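Local coordinates for putative drug/sodium antiporter (Escherichia coli, PDB 4Z3N), which is a MATE-family membrane transporter linked to export of the genotoxin colibactin, probably working as an ion-coupled antiporter, at residues G22-M35 / T315-R328. Sequence-based numbering, arbitrary orientation.
Sequences GMFDGSLYKLLLRM and TVVGQNWGHGNVTR
Arg328 leaves its helix with CG trans to the backbone N (chi1 -175°) and runs extended to NE, which carries its guanidinium to the backbone of residues 22-26, while Met23, bent at chi2 and chi3, folds its thioether onto helix 315-322. The guanidinium grips two carbonyls in its own plane. Side-on, NE donates to Met23 O at 2.9 Å and NH2 joins it from the same face of that carbonyl; end-on, NH1 and NH2 both reach Gly26 O, the NH2 bond being 3.0 Å. The bonds fix the group in its plane; Leu28 CD2, 3.4 Å above it, and Phe24 O merely lie over its two faces. They fasten the turn before the N-cap residue Ser27, and so the start of helix 28-56, predicted to span the membrane, to the junction of helices 286-322 and 326-358 in the second MatE region, which is marked by a Schellman motif at Gly324 and by Asn325 OD1 capping Arg328 N.

Met23 SD packs 3.8 Å from Val316 CA. Asn320 ND2 bonds Val316 O within its own helix at 2.7 Å, whereas its bond to Met23 O is weak. His323 CD2 sits over one face of the Phe24 ring, toward the rim, and Met23 CG covers the centre of the other; the Phe24 and His323 planes, 33° apart, pair obliquely. Val316 is a knob among Leu28, Leu31, Leu32 and Met35, its CG2 meeting Leu31 CD2 tip to tip at 3.7 Å.

Helices 28-35 and 315-322 run at 126° between their N-to-C directions, their axes approaching to 11.5 Å, Ala332 of helix 326-358 also touching Val316. Beyond them, Gln319 bonds Gly177 O and packs on helix 75-101, Thr315 bonds Gln176 O, and Val317 and Trp321 pack on helix 382-399, Trp321 also on helix 458-467.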
loop_
_atom_site.group_PDB
_atom_site.type_symbol
_atom_site.label_atom_id
_atom_site.label_comp_id
_atom_site.label_asym_id
_atom_site.label_seq_id
_atom_site.Cartn_x
_atom_site.Cartn_y
_atom_site.Cartn_z
ATOM N N GLY A 22 15.100 20.040 9.585
ATOM C CA GLY A 22 14.112 19.909 10.648
ATOM C C GLY A 22 14.009 18.491 11.187
ATOM O O GLY A 22 13.208 18.202 12.088
ATOM N N MET A 23 14.827 17.604 10.623
ATOM C CA MET A 23 14.761 16.180 10.917
ATOM C C MET A 23 15.053 15.861 12.381
ATOM O O MET A 23 14.273 15.182 13.058
ATOM C CB MET A 23 15.744 15.417 10.020
ATOM C CG MET A 23 15.760 13.904 10.240
ATOM S SD MET A 23 14.170 13.062 9.954
ATOM C CE MET A 23 13.990 13.264 8.181
ATOM N N PHE A 24 16.216 16.298 12.847
ATOM C CA PHE A 24 16.639 16.013 14.209
ATOM C C PHE A 24 16.141 17.015 15.249
ATOM O O PHE A 24 15.839 16.622 16.378
ATOM C CB PHE A 24 18.160 15.865 14.211
ATOM C CG PHE A 24 18.638 14.905 13.151
ATOM C CD1 PHE A 24 18.385 13.538 13.277
ATOM C CD2 PHE A 24 19.242 15.367 11.990
ATOM C CE1 PHE A 24 18.772 12.642 12.293
ATOM C CE2 PHE A 24 19.636 14.482 10.988
ATOM C CZ PHE A 24 19.399 13.114 11.141
ATOM N N ASP A 25 16.125 18.306 14.928
ATOM C CA ASP A 25 15.671 19.286 15.928
ATOM C C ASP A 25 14.307 19.955 15.722
ATOM O O ASP A 25 13.808 20.607 16.631
ATOM C CB ASP A 25 16.738 20.390 16.097
ATOM C CG ASP A 25 17.008 21.173 14.804
ATOM O OD1 ASP A 25 16.435 20.831 13.739
ATOM O OD2 ASP A 25 17.799 22.138 14.857
ATOM N N GLY A 26 13.670 19.773 14.581
ATOM C CA GLY A 26 12.517 20.609 14.261
ATOM C C GLY A 26 11.132 20.267 14.809
ATOM O O GLY A 26 10.959 19.358 15.625
ATOM N N SER A 27 10.134 21.021 14.357
ATOM C CA SER A 27 8.738 20.695 14.637
ATOM C C SER A 27 8.315 19.427 13.878
ATOM O O SER A 27 8.427 19.340 12.646
ATOM C CB SER A 27 7.832 21.857 14.258
ATOM O OG SER A 27 6.474 21.476 14.260
ATOM N N LEU A 28 7.827 18.443 14.618
ATOM C CA LEU A 28 7.504 17.169 14.009
ATOM C C LEU A 28 6.321 17.290 13.056
ATOM O O LEU A 28 6.310 16.637 12.009
ATOM C CB LEU A 28 7.239 16.121 15.083
ATOM C CG LEU A 28 8.535 15.674 15.754
ATOM C CD1 LEU A 28 8.227 14.862 16.980
ATOM C CD2 LEU A 28 9.415 14.894 14.782
ATOM N N TYR A 29 5.345 18.136 13.390
ATOM C CA TYR A 29 4.183 18.302 12.515
ATOM C C TYR A 29 4.580 18.893 11.176
ATOM O O TYR A 29 4.177 18.372 10.138
ATOM C CB TYR A 29 3.105 19.160 13.175
ATOM C CG TYR A 29 2.523 18.504 14.392
ATOM C CD1 TYR A 29 1.776 17.350 14.278
ATOM C CD2 TYR A 29 2.744 19.029 15.661
ATOM C CE1 TYR A 29 1.249 16.734 15.397
ATOM C CE2 TYR A 29 2.229 18.427 16.785
ATOM C CZ TYR A 29 1.479 17.275 16.645
ATOM O OH TYR A 29 0.952 16.653 17.748
ATOM N N LYS A 30 5.371 19.963 11.200
ATOM C CA LYS A 30 5.913 20.555 9.978
ATOM C C LYS A 30 6.753 19.534 9.200
ATOM O O LYS A 30 6.621 19.391 7.979
ATOM C CB LYS A 30 6.760 21.805 10.294
ATOM C CG LYS A 30 5.971 22.971 10.901
ATOM C CD LYS A 30 4.657 23.207 10.141
ATOM C CE LYS A 30 3.713 24.150 10.895
ATOM N NZ LYS A 30 2.499 23.461 11.451
ATOM N N LEU A 31 7.608 18.818 9.917
ATOM C CA LEU A 31 8.473 17.826 9.299
ATOM C C LEU A 31 7.673 16.705 8.607
ATOM O O LEU A 31 7.912 16.411 7.440
ATOM C CB LEU A 31 9.429 17.254 10.348
ATOM C CG LEU A 31 10.336 16.119 9.880
ATOM C CD1 LEU A 31 11.226 16.534 8.697
ATOM C CD2 LEU A 31 11.161 15.538 11.057
ATOM N N LEU A 32 6.713 16.097 9.304
ATOM C CA LEU A 32 5.915 15.032 8.701
ATOM C C LEU A 32 5.041 15.511 7.526
ATOM O O LEU A 32 4.868 14.790 6.533
ATOM C CB LEU A 32 5.029 14.367 9.756
ATOM C CG LEU A 32 5.721 13.458 10.763
ATOM C CD1 LEU A 32 4.772 13.134 11.901
ATOM C CD2 LEU A 32 6.220 12.184 10.102
ATOM N N LEU A 33 4.476 16.708 7.636
ATOM C CA LEU A 33 3.572 17.194 6.604
ATOM C C LEU A 33 4.307 17.525 5.341
ATOM O O LEU A 33 3.832 17.236 4.249
ATOM C CB LEU A 33 2.823 18.430 7.067
ATOM C CG LEU A 33 1.554 18.169 7.851
ATOM C CD1 LEU A 33 0.912 19.508 8.151
ATOM C CD2 LEU A 33 0.648 17.245 7.041
ATOM N N ARG A 34 5.465 18.156 5.484
ATOM C CA ARG A 34 6.210 18.587 4.312
ATOM C C ARG A 34 6.728 17.387 3.543
ATOM O O ARG A 34 6.969 17.458 2.341
ATOM C CB ARG A 34 7.360 19.486 4.707
ATOM C CG ARG A 34 8.644 18.758 4.817
ATOM C CD ARG A 34 9.614 19.578 5.636
ATOM N NE ARG A 34 10.654 20.161 4.805
ATOM C CZ ARG A 34 11.622 20.931 5.275
ATOM N NH1 ARG A 34 11.664 21.210 6.575
ATOM N NH2 ARG A 34 12.537 21.418 4.444
ATOM N N MET A 35 6.926 16.292 4.256
ATOM C CA MET A 35 7.305 15.041 3.643
ATOM C C MET A 35 6.116 14.257 3.120
ATOM O O MET A 35 6.210 13.600 2.075
ATOM C CB MET A 35 8.081 14.207 4.638
ATOM C CG MET A 35 9.426 14.790 4.971
ATOM S SD MET A 35 10.237 13.798 6.211
ATOM C CE MET A 35 10.670 12.340 5.268
ATOM N N THR A 315 10.866 7.394 7.313
ATOM C CA THR A 315 12.054 8.220 7.228
ATOM C C THR A 315 12.437 8.929 8.531
ATOM O O THR A 315 13.621 8.974 8.892
ATOM C CB THR A 315 11.864 9.258 6.170
ATOM O OG1 THR A 315 11.238 8.628 5.043
ATOM C CG2 THR A 315 13.205 9.846 5.782
ATOM N N VAL A 316 11.442 9.487 9.218
ATOM C CA VAL A 316 11.696 10.232 10.440
ATOM C C VAL A 316 12.061 9.285 11.593
ATOM O O VAL A 316 12.993 9.560 12.362
ATOM C CB VAL A 316 10.487 11.104 10.832
ATOM C CG1 VAL A 316 10.688 11.686 12.219
ATOM C CG2 VAL A 316 10.279 12.205 9.802
ATOM N N VAL A 317 11.348 8.165 11.700
ATOM C CA VAL A 317 11.674 7.177 12.717
ATOM C C VAL A 317 13.006 6.532 12.388
ATOM O O VAL A 317 13.877 6.429 13.249
ATOM C CB VAL A 317 10.603 6.077 12.841
ATOM C CG1 VAL A 317 11.077 4.968 13.806
ATOM C CG2 VAL A 317 9.260 6.682 13.287
ATOM N N GLY A 318 13.173 6.110 11.136
ATOM C CA GLY A 318 14.398 5.442 10.729
ATOM C C GLY A 318 15.660 6.275 10.959
ATOM O O GLY A 318 16.672 5.764 11.463
ATOM N N GLN A 319 15.604 7.553 10.580
ATOM C CA GLN A 319 16.745 8.459 10.684
ATOM C C GLN A 319 17.031 8.915 12.112
ATOM O O GLN A 319 18.189 8.967 12.535
ATOM C CB GLN A 319 16.541 9.674 9.777
ATOM C CG GLN A 319 16.871 9.382 8.305
ATOM C CD GLN A 319 17.171 10.629 7.521
ATOM O OE1 GLN A 319 17.248 11.710 8.089
ATOM N NE2 GLN A 319 17.353 10.492 6.213
ATOM N N ASN A 320 15.994 9.233 12.871
ATOM C CA ASN A 320 16.211 9.583 14.274
ATOM C C ASN A 320 16.649 8.383 15.108
ATOM O O ASN A 320 17.322 8.526 16.128
ATOM C CB ASN A 320 14.951 10.188 14.873
ATOM C CG ASN A 320 14.751 11.606 14.462
ATOM O OD1 ASN A 320 15.154 12.516 15.172
ATOM N ND2 ASN A 320 14.129 11.815 13.309
ATOM N N TRP A 321 16.241 7.200 14.674
ATOM C CA TRP A 321 16.611 5.976 15.353
ATOM C C TRP A 321 18.093 5.745 15.180
ATOM O O TRP A 321 18.792 5.428 16.148
ATOM C CB TRP A 321 15.819 4.797 14.808
ATOM C CG TRP A 321 16.231 3.474 15.352
ATOM C CD1 TRP A 321 17.110 2.591 14.794
ATOM C CD2 TRP A 321 15.746 2.858 16.548
ATOM N NE1 TRP A 321 17.217 1.468 15.583
ATOM C CE2 TRP A 321 16.389 1.609 16.668
ATOM C CE3 TRP A 321 14.829 3.240 17.529
ATOM C CZ2 TRP A 321 16.148 0.743 17.729
ATOM C CZ3 TRP A 321 14.598 2.382 18.591
ATOM C CH2 TRP A 321 15.249 1.143 18.674
ATOM N N GLY A 322 18.566 5.905 13.943
ATOM C CA GLY A 322 19.981 5.787 13.637
ATOM C C GLY A 322 20.847 6.812 14.372
ATOM O O GLY A 322 21.953 6.511 14.803
ATOM N N HIS A 323 20.324 8.025 14.502
ATOM C CA HIS A 323 20.980 9.108 15.204
ATOM C C HIS A 323 20.944 8.908 16.721
ATOM O O HIS A 323 21.534 9.684 17.458
ATOM C CB HIS A 323 20.315 10.432 14.822
ATOM C CG HIS A 323 21.135 11.646 15.137
ATOM N ND1 HIS A 323 21.285 12.134 16.417
ATOM C CD2 HIS A 323 21.812 12.498 14.329
ATOM C CE1 HIS A 323 22.032 13.222 16.388
ATOM N NE2 HIS A 323 22.361 13.467 15.131
ATOM N N GLY A 324 20.243 7.877 17.189
ATOM C CA GLY A 324 20.208 7.563 18.607
ATOM C C GLY A 324 19.117 8.242 19.429
ATOM O O GLY A 324 19.055 8.043 20.630
ATOM N N ASN A 325 18.222 9.005 18.800
ATOM C CA ASN A 325 17.217 9.716 19.577
ATOM C C ASN A 325 15.885 8.962 19.566
ATOM O O ASN A 325 15.047 9.182 18.690
ATOM C CB ASN A 325 17.052 11.135 18.998
ATOM C CG ASN A 325 16.248 12.079 19.898
ATOM O OD1 ASN A 325 15.430 11.658 20.738
ATOM N ND2 ASN A 325 16.461 13.384 19.693
ATOM N N VAL A 326 15.655 8.186 20.629
ATOM C CA VAL A 326 14.513 7.286 20.722
ATOM C C VAL A 326 13.230 8.008 21.100
ATOM O O VAL A 326 12.156 7.667 20.637
ATOM C CB VAL A 326 14.753 6.179 21.766
ATOM C CG1 VAL A 326 13.509 5.296 21.898
ATOM C CG2 VAL A 326 15.978 5.378 21.427
ATOM N N THR A 327 13.372 8.989 21.978
ATOM C CA THR A 327 12.292 9.841 22.449
ATOM C C THR A 327 11.603 10.544 21.282
ATOM O O THR A 327 10.363 10.599 21.196
ATOM C CB THR A 327 12.844 10.885 23.455
ATOM O OG1 THR A 327 12.806 10.329 24.769
ATOM C CG2 THR A 327 12.036 12.156 23.434
ATOM N N ARG A 328 12.428 11.078 20.384
ATOM C CA ARG A 328 11.938 11.804 19.240
ATOM C C ARG A 328 11.186 10.860 18.286
ATOM O O ARG A 328 10.212 11.276 17.650
ATOM C CB ARG A 328 13.098 12.505 18.537
ATOM C CG ARG A 328 12.664 13.404 17.390
ATOM C CD ARG A 328 13.732 14.408 16.975
ATOM N NE ARG A 328 13.330 15.148 15.777
ATOM C CZ ARG A 328 12.573 16.239 15.791
ATOM N NH1 ARG A 328 12.126 16.713 16.942
ATOM N NH2 ARG A 328 12.258 16.846 14.655
#